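PDB 4Z6M: homoprotocatechuate 2,3-dioxygenase from Brevibacterium fuscum, which catalyses the iron(II)-dependent, ring-opening extradiol cleavage of homoprotocatechuate (3,4-dihydroxyphenylacetate) by dioxygen. Local coordinates for residues Ala190-Met193 / Thr198-Asp201. The protein carries 1 engineered substitution. Residues are numbered along the deposited sequence; the frame is centred on the assembly and turned at random.
Engineered in segment 198-201: Gln-200 (natural residue His).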
loop_
_atom_site.group_PDB
_atom_site.type_symbol
_atom_site.label_atom_id
_atom_site.label_comp_id
_atom_site.label_asym_id
_atom_site.label_seq_id
_atom_site.Cartn_x
_atom_site.Cartn_y
_atom_site.Cartn_z
ATOM N N ALA A 190 -4.014 -13.529 29.210
ATOM C CA ALA A 190 -4.236 -12.220 28.631
ATOM C C ALA A 190 -5.683 -12.118 28.205
ATOM O O ALA A 190 -6.300 -13.130 27.875
ATOM C CB ALA A 190 -3.313 -11.998 27.453
ATOM N N ALA A 191 -6.218 -10.910 28.218
ATOM C CA ALA A 191 -7.557 -10.633 27.737
ATOM C C ALA A 191 -7.599 -9.239 27.126
ATOM O O ALA A 191 -6.862 -8.348 27.549
ATOM C CB ALA A 191 -8.571 -10.723 28.861
ATOM N N TRP A 192 -8.467 -9.079 26.124
ATOM C CA TRP A 192 -8.645 -7.837 25.373
ATOM C C TRP A 192 -10.087 -7.397 25.511
ATOM O O TRP A 192 -10.961 -8.220 25.476
ATOM C CB TRP A 192 -8.324 -8.099 23.898
ATOM C CG TRP A 192 -6.868 -8.251 23.573
ATOM C CD1 TRP A 192 -6.106 -7.335 22.932
ATOM C CD2 TRP A 192 -6.011 -9.383 23.812
ATOM N NE1 TRP A 192 -4.833 -7.804 22.767
ATOM C CE2 TRP A 192 -4.746 -9.052 23.312
ATOM C CE3 TRP A 192 -6.191 -10.640 24.387
ATOM C CZ2 TRP A 192 -3.659 -9.916 23.383
ATOM C CZ3 TRP A 192 -5.123 -11.505 24.428
ATOM C CH2 TRP A 192 -3.859 -11.131 23.946
ATOM N N MET A 193 -10.336 -6.101 25.675
ATOM C CA MET A 193 -11.707 -5.670 25.928
ATOM C C MET A 193 -11.949 -4.245 25.457
ATOM O O MET A 193 -11.053 -3.415 25.474
ATOM C CB MET A 193 -12.079 -5.804 27.395
ATOM C CG MET A 193 -11.133 -5.098 28.324
ATOM S SD MET A 193 -9.671 -6.062 28.832
ATOM C CE MET A 193 -10.474 -7.253 29.934
ATOM N N THR A 198 -13.850 -1.421 18.366
ATOM C CA THR A 198 -12.652 -2.065 17.856
ATOM C C THR A 198 -12.285 -3.194 18.823
ATOM O O THR A 198 -12.982 -3.454 19.797
ATOM C CB THR A 198 -11.482 -1.068 17.714
ATOM O OG1 THR A 198 -11.051 -0.638 19.007
ATOM C CG2 THR A 198 -11.863 0.153 16.868
ATOM N N VAL A 199 -11.197 -3.894 18.571
ATOM C CA VAL A 199 -10.867 -5.057 19.395
ATOM C C VAL A 199 -10.629 -4.677 20.864
ATOM O O VAL A 199 -10.933 -5.462 21.767
ATOM C CB VAL A 199 -9.710 -5.850 18.797
ATOM C CG1 VAL A 199 -9.187 -6.913 19.732
ATOM C CG2 VAL A 199 -10.186 -6.476 17.489
ATOM N N GLN A 200 -10.094 -3.475 21.108
ATOM C CA GLN A 200 -9.671 -3.120 22.431
ATOM C C GLN A 200 -9.646 -1.601 22.646
ATOM O O GLN A 200 -9.310 -0.824 21.757
ATOM C CB GLN A 200 -8.298 -3.729 22.715
ATOM C CG GLN A 200 -7.302 -3.395 21.619
ATOM C CD GLN A 200 -6.004 -4.117 21.767
ATOM O OE1 GLN A 200 -5.479 -4.247 22.879
ATOM N NE2 GLN A 200 -5.456 -4.598 20.653
ATOM N N ASP A 201 -9.993 -1.223 23.879
ATOM C CA ASP A 201 -9.621 0.065 24.462
ATOM C C ASP A 201 -8.607 -0.078 25.574
ATOM O O ASP A 201 -7.743 0.788 25.750
ATOM C CB ASP A 201 -10.845 0.822 24.982
ATOM C CG ASP A 201 -11.636 1.446 23.854
ATOM O OD1 ASP A 201 -11.120 2.467 23.275
ATOM O OD2 ASP A 201 -12.746 0.925 23.540
#
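Trp-192 and Gln-200 meet through their side chains, which run abreast in one direction. Gln-200 is an engineered residue, a histidine in the natural protein. Its carboxamide sits at the pyrrole edge of the indole, with CD in the plane of the ring and OE1 3.2 Å from CD1 of Trp-192. The two flat groups are turned steeply against each other, their planes 70° apart. With CG tucked over the backbone (chi1 52°), the glutamine chain runs on extended, which lays the amide against the CD1-NE1 edge of the indole, close to the iron(II) site. There NE2 hydrogen-bonds to the hydroxyl of Tyr-269.

Apolar contact between the segments is slight: CG1 of Val-199 approaches CB of Trp-192 at 4.4 Å.

Backbone polar contacts converge on the carbonyl of Met-193. Asp-201 N donates a hydrogen bond to Met-193 O, 2.9 Å long and nearly straight at 161°. The CA of Gln-200 adds a CH...O contact to Met-193 O, 3.4 Å away. The side chain of Met-193 starts off away from 198-201 and packs on Leu-170 of helix 163-172, so the backbone makes this residue's contact. The carboxylate of Asp-201 reaches back to the residues linking the segments, where OD2 accepts from Arg-195 N and OD1 forms a salt bridge with Lys-196; OD1 also accepts from Cys-18 N.

The arrangement is a buried return connection between antiparallel neighbours, strands 188-194 and 202-206, in a glyoxalase-family βαβββ module of a type I extradiol dioxygenase. The side chain of Gln-200 lies about 4 Å from the iron(II), beside the facial triad of His-155, His-214 and Glu-267, consistent with a second-shell position in the active site.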